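Scyllo-inositol 2-dehydrogenase (NADP(+)) IolW (Bacillus subtilis subsp. subtilis, PDB 3GDO) catalyses the reversible NADPH-dependent reduction of scyllo-inosose to scyllo-inositol and does not accept NADH in place of NADPH. Local coordinates at residues B[234-238]-B[249-253]; B[128-134]-B[238-242]; B[278-282]-B[293-297]. All coordinates share one frame; numbering follows the deposited sequence.

Contact 1: residues B[234-238]-B[249-253]; sequences ANGPR and IKYGI
The phenol ring of Tyr251 carries the peptide link into Pro237 on one face, with Pro237 N 3.5 Å above the ring plane and displaced toward the rim; at the ring edge, near its plane, lies Asn235 O. The pyrrolidine ring runs alongside, Pro237 CD 3.7 Å from Tyr251 CZ, while Pro237 CB and CG meet Ile249 CG2. The Arg238 guanidinium has Ile253 CG1 over one face, 3.9 Å from NH1. Arg238 CG is anti to the backbone N (chi1 178°), which sends the extended chain past Gly252 O, 3.2 Å from Arg238 CD. Polar links are sparse: a weak, bent bond of 2.8 Å from Arg238 N to Lys250 O, and a water that donates to Gly236 O and accepts from Gly252 N. Tyr251 OH bonds Tyr251 OH of the second subunit, so a leucine here would probably lose the hydroxyl pair across the dimer interface and take the flat ring face off the Gly236-Pro237 peptide. Pro237 also packs on Pro237 of the second subunit. The contact lies at the dimer interface where strand 239-243 begins and strand 246-250 ends, with strand 280-286 on the far side of the latter.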
ATOM      1  N   ALA B 234       6.808 -10.192   7.826  1.00 32.26           N
ATOM      2  CA  ALA B 234       5.427 -10.681   7.707  1.00 34.40           C
ATOM      3  C   ALA B 234       4.670  -9.857   6.714  1.00 35.31           C
ATOM      4  O   ALA B 234       4.834  -8.630   6.683  1.00 35.84           O
ATOM      5  CB  ALA B 234       4.714 -10.687   9.048  1.00 33.87           C
ATOM      6  N   ASN B 235       3.892 -10.556   5.880  1.00 35.96           N
ATOM      7  CA  ASN B 235       3.144  -9.953   4.787  1.00 36.32           C
ATOM      8  C   ASN B 235       1.843  -9.366   5.294  1.00 35.45           C
ATOM      9  O   ASN B 235       1.167  -9.934   6.163  1.00 36.87           O
ATOM     10  CB  ASN B 235       2.833 -10.990   3.676  1.00 36.24           C
ATOM     11  CG  ASN B 235       4.096 -11.670   3.109  1.00 39.63           C
ATOM     12  OD1 ASN B 235       5.081 -11.011   2.813  1.00 39.40           O
ATOM     13  ND2 ASN B 235       4.071 -13.013   2.991  1.00 40.31           N
ATOM     14  N   GLY B 236       1.443  -8.255   4.732  1.00 33.20           N
ATOM     15  CA  GLY B 236       0.080  -7.816   4.976  1.00 33.08           C
ATOM     16  C   GLY B 236      -0.802  -8.563   3.996  1.00 31.72           C
ATOM     17  O   GLY B 236      -0.386  -9.560   3.427  1.00 32.24           O
ATOM     18  N   PRO B 237      -2.023  -8.088   3.775  1.00 31.54           N
ATOM     19  CA  PRO B 237      -2.824  -8.712   2.727  1.00 30.93           C
ATOM     20  C   PRO B 237      -2.144  -8.685   1.331  1.00 30.48           C
ATOM     21  O   PRO B 237      -1.419  -7.715   0.972  1.00 27.87           O
ATOM     22  CB  PRO B 237      -4.050  -7.834   2.662  1.00 31.94           C
ATOM     23  CG  PRO B 237      -3.976  -6.878   3.804  1.00 32.71           C
ATOM     24  CD  PRO B 237      -2.659  -6.913   4.388  1.00 31.19           C
ATOM     25  N   ARG B 238      -2.318  -9.779   0.601  1.00 29.82           N
ATOM     26  CA  ARG B 238      -1.914  -9.887  -0.820  1.00 29.72           C
ATOM     27  C   ARG B 238      -2.804  -8.951  -1.650  1.00 29.23           C
ATOM     28  O   ARG B 238      -2.292  -8.144  -2.436  1.00 28.23           O
ATOM     29  CB  ARG B 238      -2.014 -11.325  -1.324  1.00 29.88           C
ATOM     30  CG  ARG B 238      -1.646 -11.463  -2.828  1.00 30.52           C
ATOM     31  CD  ARG B 238      -1.350 -12.906  -3.218  1.00 30.33           C
ATOM     32  NE  ARG B 238      -1.145 -13.093  -4.674  1.00 32.17           N
ATOM     33  CZ  ARG B 238       0.042 -13.179  -5.286  1.00 37.97           C
ATOM     34  NH1 ARG B 238       1.191 -13.036  -4.597  1.00 35.40           N
ATOM     35  NH2 ARG B 238       0.084 -13.406  -6.610  1.00 34.02           N
ATOM     36  N   ILE B 249     -10.553  -8.237   1.022  1.00 33.09           N
ATOM     37  CA  ILE B 249      -9.194  -8.199   1.614  1.00 32.83           C
ATOM     38  C   ILE B 249      -8.770  -9.614   1.848  1.00 32.69           C
ATOM     39  O   ILE B 249      -9.504 -10.373   2.491  1.00 33.82           O
ATOM     40  CB  ILE B 249      -9.106  -7.503   2.973  1.00 32.95           C
ATOM     41  CG1 ILE B 249      -9.750  -6.094   2.984  1.00 36.24           C
ATOM     42  CG2 ILE B 249      -7.637  -7.522   3.488  1.00 32.40           C
ATOM     43  CD1 ILE B 249      -9.154  -5.137   2.078  1.00 40.51           C
ATOM     44  N   LYS B 250      -7.608 -10.001   1.329  1.00 31.76           N
ATOM     45  CA  LYS B 250      -7.195 -11.398   1.449  1.00 32.10           C
ATOM     46  C   LYS B 250      -5.699 -11.560   1.637  1.00 31.81           C
ATOM     47  O   LYS B 250      -4.905 -10.874   0.953  1.00 31.53           O
ATOM     48  CB  LYS B 250      -7.653 -12.189   0.204  1.00 31.28           C
ATOM     49  CG  LYS B 250      -7.325 -13.692   0.311  1.00 31.76           C
ATOM     50  CD  LYS B 250      -7.880 -14.511  -0.900  1.00 30.50           C
ATOM     51  CE  LYS B 250      -7.616 -16.011  -0.718  1.00 30.29           C
ATOM     52  NZ  LYS B 250      -6.170 -16.329  -0.223  1.00 32.46           N
ATOM     53  N   TYR B 251      -5.327 -12.481   2.522  1.00 31.58           N
ATOM     54  CA  TYR B 251      -3.931 -12.881   2.732  1.00 33.40           C
ATOM     55  C   TYR B 251      -3.604 -14.212   2.023  1.00 33.37           C
ATOM     56  O   TYR B 251      -4.489 -14.987   1.698  1.00 34.89           O
ATOM     57  CB  TYR B 251      -3.628 -13.071   4.223  1.00 33.54           C
ATOM     58  CG  TYR B 251      -3.704 -11.831   5.108  1.00 34.43           C
ATOM     59  CD1 TYR B 251      -2.537 -11.317   5.698  1.00 34.76           C
ATOM     60  CD2 TYR B 251      -4.920 -11.191   5.347  1.00 35.83           C
ATOM     61  CE1 TYR B 251      -2.556 -10.185   6.518  1.00 35.09           C
ATOM     62  CE2 TYR B 251      -4.981 -10.041   6.192  1.00 35.58           C
ATOM     63  CZ  TYR B 251      -3.780  -9.559   6.771  1.00 36.20           C
ATOM     64  OH  TYR B 251      -3.794  -8.480   7.593  1.00 32.96           O
ATOM     65  N   GLY B 252      -2.322 -14.481   1.829  1.00 33.71           N
ATOM     66  CA  GLY B 252      -1.885 -15.848   1.498  1.00 34.13           C
ATOM     67  C   GLY B 252      -1.497 -15.909   0.019  1.00 34.86           C
ATOM     68  O   GLY B 252      -1.650 -14.926  -0.738  1.00 33.11           O
ATOM     69  N   ILE B 253      -0.992 -17.069  -0.371  1.00 34.96           N
ATOM     70  CA  ILE B 253      -0.538 -17.309  -1.727  1.00 35.59           C
ATOM     71  C   ILE B 253      -1.049 -18.696  -2.150  1.00 35.09           C
ATOM     72  O   ILE B 253      -1.260 -19.581  -1.303  1.00 33.96           O
ATOM     73  CB  ILE B 253       1.007 -17.181  -1.767  1.00 36.05           C
ATOM     74  CG1 ILE B 253       1.496 -16.692  -3.153  1.00 36.66           C
ATOM     75  CG2 ILE B 253       1.704 -18.456  -1.173  1.00 37.16           C
ATOM     76  CD1 ILE B 253       2.939 -17.053  -3.473  1.00 38.04           C
TER
HETATM   77  O   HOH W   1      -0.527 -12.098   2.633  1.00 36.47           O

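Contact 2: residues B[128-134]-B[238-242]; sequences DNDFLTI and RYQIH
Ile134 sets its CD1 methyl over the centre of the Tyr239 ring, a CH-pi contact 3.6 Å from the centroid and 13° off the ring normal. Here the first turns of helix 129-139 lie on the large mixed sheet of the C-terminal alpha/beta domain, the segments of helix and strand running nearly parallel, 9° between their directions. The same methyl meets Ile241 CD1 at 3.8 Å, so one isoleucine tip bridges Tyr239 and Ile241, which stand on either side of Gln240 in the strand. Nearer the helix start, Asp130 reaches the ring from another side: its carboxylate stands steeply to the ring plane, with OD2 at the ring edge and CG 3.6 Å from Tyr239 CE2. Asp130 CG sits between the backbone N and the carbonyl carbon (chi1 42°), a turn that lets OD1 take the Phe131 N-H on its anti lone pair while OD2 faces the strand. That second oxygen forms a long, weak salt bridge with Arg238, OD2 to NE 3.5 Å, the carboxylate and guanidinium planes almost parallel. Arg238 also makes a cation-pi contact with Tyr153, and its NE gives a weak bond to Tyr239 OH. Arg238 and Tyr239 both face Lys250, a classic beta bulge, which puts these consecutive side chains on the helix side together. The buried phenol is well supplied: Gln185 OE1 bonds Tyr239 OH, and helix 174-190 flanks the site. Asp128, whose OD1 is bonded to Tyr302 OH, keeps its OD2 beyond direct bonding distance of Arg238 NH2, near it by charge and through a water between them. This water joins the polar end, accepting from Arg238 NH2 at 2.8 Å and lying 3.0 Å from Tyr239 OH.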
ATOM      1  N   ASP B 128      -4.406 -18.950 -10.328  1.00 33.76           N
ATOM      2  CA  ASP B 128      -4.204 -19.007  -8.870  1.00 34.06           C
ATOM      3  C   ASP B 128      -5.568 -18.966  -8.164  1.00 34.15           C
ATOM      4  O   ASP B 128      -6.501 -18.290  -8.644  1.00 34.03           O
ATOM      5  CB  ASP B 128      -3.365 -17.814  -8.380  1.00 33.67           C
ATOM      6  CG  ASP B 128      -1.873 -18.060  -8.471  1.00 33.65           C
ATOM      7  OD1 ASP B 128      -1.449 -19.056  -9.093  1.00 34.14           O
ATOM      8  OD2 ASP B 128      -1.086 -17.252  -7.895  1.00 36.43           O
ATOM      9  N   ASN B 129      -5.699 -19.704  -7.049  1.00 34.23           N
ATOM     10  CA  ASN B 129      -6.980 -19.695  -6.324  1.00 34.07           C
ATOM     11  C   ASN B 129      -7.538 -18.301  -6.021  1.00 34.90           C
ATOM     12  O   ASN B 129      -8.689 -17.992  -6.359  1.00 34.99           O
ATOM     13  CB  ASN B 129      -6.975 -20.608  -5.073  1.00 33.56           C
ATOM     14  CG  ASN B 129      -5.729 -20.473  -4.176  1.00 34.39           C
ATOM     15  OD1 ASN B 129      -5.021 -19.432  -4.113  1.00 33.99           O
ATOM     16  ND2 ASN B 129      -5.473 -21.542  -3.451  1.00 30.55           N
ATOM     17  N   ASP B 130      -6.712 -17.446  -5.407  1.00 35.22           N
ATOM     18  CA  ASP B 130      -7.167 -16.119  -4.995  1.00 34.87           C
ATOM     19  C   ASP B 130      -7.667 -15.307  -6.183  1.00 34.76           C
ATOM     20  O   ASP B 130      -8.763 -14.712  -6.128  1.00 34.93           O
ATOM     21  CB  ASP B 130      -6.073 -15.366  -4.199  1.00 34.02           C
ATOM     22  CG  ASP B 130      -4.658 -15.531  -4.785  1.00 36.69           C
ATOM     23  OD1 ASP B 130      -4.523 -15.749  -6.019  1.00 36.76           O
ATOM     24  OD2 ASP B 130      -3.654 -15.427  -4.010  1.00 38.26           O
ATOM     25  N   PHE B 131      -6.879 -15.285  -7.260  1.00 34.42           N
ATOM     26  CA  PHE B 131      -7.269 -14.549  -8.448  1.00 33.79           C
ATOM     27  C   PHE B 131      -8.565 -15.098  -9.063  1.00 35.07           C
ATOM     28  O   PHE B 131      -9.421 -14.336  -9.486  1.00 35.45           O
ATOM     29  CB  PHE B 131      -6.139 -14.495  -9.477  1.00 32.88           C
ATOM     30  CG  PHE B 131      -6.393 -13.513 -10.583  1.00 31.33           C
ATOM     31  CD1 PHE B 131      -6.380 -12.159 -10.341  1.00 31.67           C
ATOM     32  CD2 PHE B 131      -6.641 -13.946 -11.873  1.00 30.91           C
ATOM     33  CE1 PHE B 131      -6.635 -11.254 -11.349  1.00 31.99           C
ATOM     34  CE2 PHE B 131      -6.906 -13.058 -12.894  1.00 31.78           C
ATOM     35  CZ  PHE B 131      -6.887 -11.701 -12.641  1.00 32.77           C
ATOM     36  N   LEU B 132      -8.729 -16.407  -9.054  1.00 35.45           N
ATOM     37  CA  LEU B 132      -9.936 -16.996  -9.583  1.00 36.88           C
ATOM     38  C   LEU B 132     -11.113 -16.538  -8.745  1.00 37.38           C
ATOM     39  O   LEU B 132     -12.176 -16.227  -9.296  1.00 37.75           O
ATOM     40  CB  LEU B 132      -9.848 -18.534  -9.615  1.00 35.93           C
ATOM     41  CG  LEU B 132      -8.992 -19.112 -10.762  1.00 38.93           C
ATOM     42  CD1 LEU B 132      -9.077 -20.635 -10.720  1.00 35.76           C
ATOM     43  CD2 LEU B 132      -9.401 -18.550 -12.166  1.00 38.79           C
ATOM     44  N   THR B 133     -10.906 -16.500  -7.426  1.00 37.43           N
ATOM     45  CA  THR B 133     -11.946 -16.068  -6.478  1.00 37.85           C
ATOM     46  C   THR B 133     -12.408 -14.637  -6.776  1.00 38.00           C
ATOM     47  O   THR B 133     -13.609 -14.400  -6.927  1.00 39.19           O
ATOM     48  CB  THR B 133     -11.449 -16.205  -5.055  1.00 37.92           C
ATOM     49  OG1 THR B 133     -10.960 -17.540  -4.874  1.00 39.42           O
ATOM     50  CG2 THR B 133     -12.548 -15.841  -4.008  1.00 36.60           C
ATOM     51  N   ILE B 134     -11.453 -13.709  -6.872  1.00 37.58           N
ATOM     52  CA  ILE B 134     -11.691 -12.344  -7.385  1.00 36.83           C
ATOM     53  C   ILE B 134     -12.488 -12.234  -8.711  1.00 37.75           C
ATOM     54  O   ILE B 134     -13.466 -11.459  -8.798  1.00 37.08           O
ATOM     55  CB  ILE B 134     -10.362 -11.552  -7.483  1.00 36.48           C
ATOM     56  CG1 ILE B 134      -9.803 -11.237  -6.072  1.00 34.06           C
ATOM     57  CG2 ILE B 134     -10.523 -10.262  -8.340  1.00 34.34           C
ATOM     58  CD1 ILE B 134      -8.207 -11.061  -6.063  1.00 33.07           C
ATOM     59  N   ARG B 238      -2.318  -9.779   0.601  1.00 29.82           N
ATOM     60  CA  ARG B 238      -1.914  -9.887  -0.820  1.00 29.72           C
ATOM     61  C   ARG B 238      -2.804  -8.951  -1.650  1.00 29.23           C
ATOM     62  O   ARG B 238      -2.292  -8.144  -2.436  1.00 28.23           O
ATOM     63  CB  ARG B 238      -2.014 -11.325  -1.324  1.00 29.88           C
ATOM     64  CG  ARG B 238      -1.646 -11.463  -2.828  1.00 30.52           C
ATOM     65  CD  ARG B 238      -1.350 -12.906  -3.218  1.00 30.33           C
ATOM     66  NE  ARG B 238      -1.145 -13.093  -4.674  1.00 32.17           N
ATOM     67  CZ  ARG B 238       0.042 -13.179  -5.286  1.00 37.97           C
ATOM     68  NH1 ARG B 238       1.191 -13.036  -4.597  1.00 35.40           N
ATOM     69  NH2 ARG B 238       0.084 -13.406  -6.610  1.00 34.02           N
ATOM     70  N   TYR B 239      -4.114  -9.037  -1.445  1.00 29.24           N
ATOM     71  CA  TYR B 239      -5.105  -8.180  -2.133  1.00 29.66           C
ATOM     72  C   TYR B 239      -5.899  -7.301  -1.192  1.00 29.26           C
ATOM     73  O   TYR B 239      -6.430  -7.759  -0.188  1.00 29.33           O
ATOM     74  CB  TYR B 239      -6.131  -9.001  -2.965  1.00 29.92           C
ATOM     75  CG  TYR B 239      -5.465  -9.875  -4.013  1.00 30.26           C
ATOM     76  CD1 TYR B 239      -5.151  -9.353  -5.278  1.00 31.96           C
ATOM     77  CD2 TYR B 239      -5.091 -11.174  -3.722  1.00 27.41           C
ATOM     78  CE1 TYR B 239      -4.511 -10.124  -6.236  1.00 28.30           C
ATOM     79  CE2 TYR B 239      -4.434 -11.950  -4.674  1.00 32.38           C
ATOM     80  CZ  TYR B 239      -4.141 -11.408  -5.927  1.00 31.54           C
ATOM     81  OH  TYR B 239      -3.480 -12.165  -6.879  1.00 30.61           O
ATOM     82  N   GLN B 240      -6.031  -6.046  -1.580  1.00 29.84           N
ATOM     83  CA  GLN B 240      -6.993  -5.148  -0.989  1.00 31.07           C
ATOM     84  C   GLN B 240      -7.678  -4.448  -2.134  1.00 30.99           C
ATOM     85  O   GLN B 240      -7.056  -3.624  -2.881  1.00 28.92           O
ATOM     86  CB  GLN B 240      -6.311  -4.111  -0.062  1.00 31.71           C
ATOM     87  CG  GLN B 240      -5.514  -4.732   1.093  1.00 34.84           C
ATOM     88  CD  GLN B 240      -4.643  -3.721   1.860  1.00 40.36           C
ATOM     89  OE1 GLN B 240      -5.142  -2.852   2.562  1.00 41.07           O
ATOM     90  NE2 GLN B 240      -3.325  -3.870   1.740  1.00 43.13           N
ATOM     91  N   ILE B 241      -8.968  -4.742  -2.271  1.00 30.89           N
ATOM     92  CA  ILE B 241      -9.728  -4.222  -3.397  1.00 31.00           C
ATOM     93  C   ILE B 241     -10.991  -3.500  -2.941  1.00 31.81           C
ATOM     94  O   ILE B 241     -11.831  -4.115  -2.268  1.00 32.14           O
ATOM     95  CB  ILE B 241     -10.135  -5.359  -4.365  1.00 30.75           C
ATOM     96  CG1 ILE B 241      -8.945  -6.255  -4.724  1.00 29.76           C
ATOM     97  CG2 ILE B 241     -10.774  -4.758  -5.640  1.00 31.86           C
ATOM     98  CD1 ILE B 241      -9.343  -7.522  -5.521  1.00 34.33           C
ATOM     99  N   HIS B 242     -11.141  -2.239  -3.338  1.00 30.67           N
ATOM    100  CA  HIS B 242     -12.262  -1.393  -2.904  1.00 32.48           C
ATOM    101  C   HIS B 242     -13.093  -0.937  -4.082  1.00 33.31           C
ATOM    102  O   HIS B 242     -12.557  -0.324  -5.037  1.00 34.41           O
ATOM    103  CB  HIS B 242     -11.770  -0.162  -2.121  1.00 31.69           C
ATOM    104  CG  HIS B 242     -10.766  -0.502  -1.066  1.00 32.31           C
ATOM    105  ND1 HIS B 242     -11.032  -1.417  -0.071  1.00 26.21           N
ATOM    106  CD2 HIS B 242      -9.495  -0.056  -0.852  1.00 28.47           C
ATOM    107  CE1 HIS B 242      -9.953  -1.558   0.689  1.00 32.13           C
ATOM    108  NE2 HIS B 242      -9.001  -0.757   0.228  1.00 31.47           N
TER
HETATM  109  O   HOH W   2      -2.235 -14.769  -7.497  1.00 33.40           O

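Contact 3: residues B[278-282]-B[293-297]; sequences FYGKL and ETIPS
Strands 280-282 and 293-295 run antiparallel with a marked twist, 138° between their directions. Leu282 and Glu293 form a hydrogen-bonded pair, Leu282 N to Glu293 O 2.8 Å and Glu293 N to Leu282 O 2.7 Å, while Lys281 faces Thr294 in a non-hydrogen-bonded pair. Farther along, Ile295 N gives Gly280 O a nearly straight bond of 2.9 Å. Past it the segments are bridged by a water that accepts from Gly280 N and donates to Ile295 O and Ser297 OG, Ser297 OG being also bonded to Asp274. Tyr279 lies across the end of the pairing: Pro296 CA sits over one ring face in a CH-pi contact, 3.6 Å from the centroid, and Pro296 CB lies 3.7 Å from Tyr279 CE2. Thr294 CG2 approaches the same ring at its edge, in plane. With CG anti to the carbonyl carbon (chi1 -69°), Tyr279 lays a face of its ring against the Pro296-Ser297 backbone. On the face shared by Leu282 and Ile295, Leu282 CB touches Ile295 CG1 at 3.8 Å, and both side chains pack on Phe248. Backbone bonds thus fix the register of this beta hairpin, whereas its open end, at Tyr279 and Pro296, is held by an aromatic ring on proline and by shared water, without any charged pair between the segments.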
ATOM      1  N   PHE B 278      -7.060 -18.669   5.319  1.00 42.76           N
ATOM      2  CA  PHE B 278      -6.593 -17.666   4.353  1.00 41.93           C
ATOM      3  C   PHE B 278      -7.669 -17.207   3.409  1.00 41.35           C
ATOM      4  O   PHE B 278      -7.390 -16.410   2.512  1.00 40.38           O
ATOM      5  CB  PHE B 278      -5.386 -18.197   3.570  1.00 41.82           C
ATOM      6  CG  PHE B 278      -4.118 -18.268   4.401  1.00 43.73           C
ATOM      7  CD1 PHE B 278      -3.388 -17.122   4.676  1.00 43.78           C
ATOM      8  CD2 PHE B 278      -3.670 -19.473   4.913  1.00 44.03           C
ATOM      9  CE1 PHE B 278      -2.209 -17.180   5.450  1.00 45.38           C
ATOM     10  CE2 PHE B 278      -2.501 -19.545   5.698  1.00 46.05           C
ATOM     11  CZ  PHE B 278      -1.766 -18.395   5.956  1.00 44.48           C
ATOM     12  N   TYR B 279      -8.898 -17.707   3.602  1.00 40.90           N
ATOM     13  CA  TYR B 279     -10.021 -17.305   2.762  1.00 40.96           C
ATOM     14  C   TYR B 279     -10.164 -15.789   2.899  1.00 41.38           C
ATOM     15  O   TYR B 279      -9.962 -15.245   4.006  1.00 41.42           O
ATOM     16  CB  TYR B 279     -11.341 -17.979   3.202  1.00 41.56           C
ATOM     17  CG  TYR B 279     -11.487 -19.496   2.977  1.00 41.97           C
ATOM     18  CD1 TYR B 279     -10.543 -20.235   2.228  1.00 42.00           C
ATOM     19  CD2 TYR B 279     -12.613 -20.180   3.484  1.00 43.76           C
ATOM     20  CE1 TYR B 279     -10.706 -21.622   2.011  1.00 42.61           C
ATOM     21  CE2 TYR B 279     -12.792 -21.563   3.281  1.00 43.09           C
ATOM     22  CZ  TYR B 279     -11.832 -22.272   2.549  1.00 45.31           C
ATOM     23  OH  TYR B 279     -12.002 -23.614   2.352  1.00 42.21           O
ATOM     24  N   GLY B 280     -10.480 -15.113   1.794  1.00 40.43           N
ATOM     25  CA  GLY B 280     -10.662 -13.674   1.806  1.00 41.13           C
ATOM     26  C   GLY B 280     -11.916 -13.219   2.551  1.00 41.37           C
ATOM     27  O   GLY B 280     -12.878 -13.973   2.671  1.00 40.76           O
ATOM     28  N   LYS B 281     -11.893 -11.986   3.058  1.00 41.20           N
ATOM     29  CA  LYS B 281     -13.089 -11.355   3.624  1.00 41.80           C
ATOM     30  C   LYS B 281     -13.659 -10.307   2.696  1.00 41.50           C
ATOM     31  O   LYS B 281     -12.950  -9.378   2.259  1.00 40.49           O
ATOM     32  CB  LYS B 281     -12.803 -10.757   5.009  1.00 41.79           C
ATOM     33  CG  LYS B 281     -12.210 -11.799   5.937  1.00 45.68           C
ATOM     34  CD  LYS B 281     -12.044 -11.342   7.377  1.00 53.02           C
ATOM     35  CE  LYS B 281     -11.801 -12.580   8.266  1.00 55.31           C
ATOM     36  NZ  LYS B 281     -11.502 -12.226   9.689  1.00 58.19           N
ATOM     37  N   LEU B 282     -14.945 -10.475   2.394  1.00 41.27           N
ATOM     38  CA  LEU B 282     -15.702  -9.520   1.614  1.00 42.89           C
ATOM     39  C   LEU B 282     -16.596  -8.738   2.562  1.00 43.75           C
ATOM     40  O   LEU B 282     -17.388  -9.320   3.312  1.00 44.27           O
ATOM     41  CB  LEU B 282     -16.569 -10.223   0.550  1.00 42.65           C
ATOM     42  CG  LEU B 282     -17.399  -9.338  -0.384  1.00 42.49           C
ATOM     43  CD1 LEU B 282     -16.551  -8.724  -1.491  1.00 42.43           C
ATOM     44  CD2 LEU B 282     -18.556 -10.126  -0.995  1.00 44.23           C
ATOM     45  N   GLU B 293     -18.249 -11.111   5.188  1.00 51.67           N
ATOM     46  CA  GLU B 293     -18.405 -12.524   4.820  1.00 51.32           C
ATOM     47  C   GLU B 293     -17.044 -13.151   4.492  1.00 50.40           C
ATOM     48  O   GLU B 293     -16.240 -12.545   3.785  1.00 50.30           O
ATOM     49  CB  GLU B 293     -19.238 -12.558   3.562  1.00 52.05           C
ATOM     50  CG  GLU B 293     -20.461 -13.445   3.543  1.00 53.85           C
ATOM     51  CD  GLU B 293     -21.234 -13.235   2.246  1.00 56.72           C
ATOM     52  OE1 GLU B 293     -21.552 -12.058   1.908  1.00 57.39           O
ATOM     53  OE2 GLU B 293     -21.507 -14.235   1.548  1.00 60.34           O
ATOM     54  N   THR B 294     -16.783 -14.347   4.999  1.00 49.27           N
ATOM     55  CA  THR B 294     -15.610 -15.121   4.605  1.00 48.85           C
ATOM     56  C   THR B 294     -15.931 -15.887   3.312  1.00 48.51           C
ATOM     57  O   THR B 294     -16.883 -16.668   3.287  1.00 48.54           O
ATOM     58  CB  THR B 294     -15.172 -16.055   5.760  1.00 48.43           C
ATOM     59  OG1 THR B 294     -14.683 -15.252   6.828  1.00 49.35           O
ATOM     60  CG2 THR B 294     -14.063 -16.977   5.364  1.00 48.75           C
ATOM     61  N   ILE B 295     -15.156 -15.650   2.241  1.00 47.56           N
ATOM     62  CA  ILE B 295     -15.397 -16.280   0.926  1.00 46.09           C
ATOM     63  C   ILE B 295     -14.468 -17.484   0.689  1.00 46.25           C
ATOM     64  O   ILE B 295     -13.246 -17.306   0.555  1.00 45.58           O
ATOM     65  CB  ILE B 295     -15.225 -15.280  -0.246  1.00 46.60           C
ATOM     66  CG1 ILE B 295     -15.985 -13.970   0.016  1.00 46.17           C
ATOM     67  CG2 ILE B 295     -15.644 -15.911  -1.576  1.00 45.37           C
ATOM     68  CD1 ILE B 295     -17.513 -14.091   0.026  1.00 45.30           C
ATOM     69  N   PRO B 296     -15.030 -18.721   0.656  1.00 45.26           N
ATOM     70  CA  PRO B 296     -14.148 -19.865   0.367  1.00 45.12           C
ATOM     71  C   PRO B 296     -13.559 -19.705  -1.040  1.00 44.53           C
ATOM     72  O   PRO B 296     -14.279 -19.379  -1.971  1.00 44.20           O
ATOM     73  CB  PRO B 296     -15.089 -21.098   0.477  1.00 45.16           C
ATOM     74  CG  PRO B 296     -16.313 -20.583   1.255  1.00 44.96           C
ATOM     75  CD  PRO B 296     -16.442 -19.135   0.828  1.00 45.43           C
ATOM     76  N   SER B 297     -12.244 -19.859  -1.172  1.00 44.38           N
ATOM     77  CA  SER B 297     -11.568 -19.594  -2.442  1.00 43.82           C
ATOM     78  C   SER B 297     -11.930 -20.644  -3.504  1.00 43.51           C
ATOM     79  O   SER B 297     -12.036 -21.817  -3.182  1.00 43.43           O
ATOM     80  CB  SER B 297     -10.049 -19.579  -2.227  1.00 43.82           C
ATOM     81  OG  SER B 297      -9.672 -18.754  -1.131  1.00 43.59           O
TER
HETATM   82  O   HOH W   3     -11.076 -16.366  -0.657  1.00 37.55           O

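Contact 2 is the buried one of the three, a helix laid on the sheet; contacts 1 and 3 are only partly buried, contact 1 at the ends of two inner strands, against the second subunit, and contact 3 at the outermost strand. All reach the same mixed sheet. Contacts 1 and 2 share Arg238, and Tyr239 O meets Lys250 N at 3.0 Å; Ile249 N in turn meets Lys281 O, tying contact 1 to contact 3. Thr133 of the helix packs on Ile295 and Ser297, so contacts 2 and 3 adjoin. Chemistry follows place: ion pairing in contact 2, regular strand bonds in contact 3, and in contact 1 a tyrosine and a proline that each meet their own copy across the dimer.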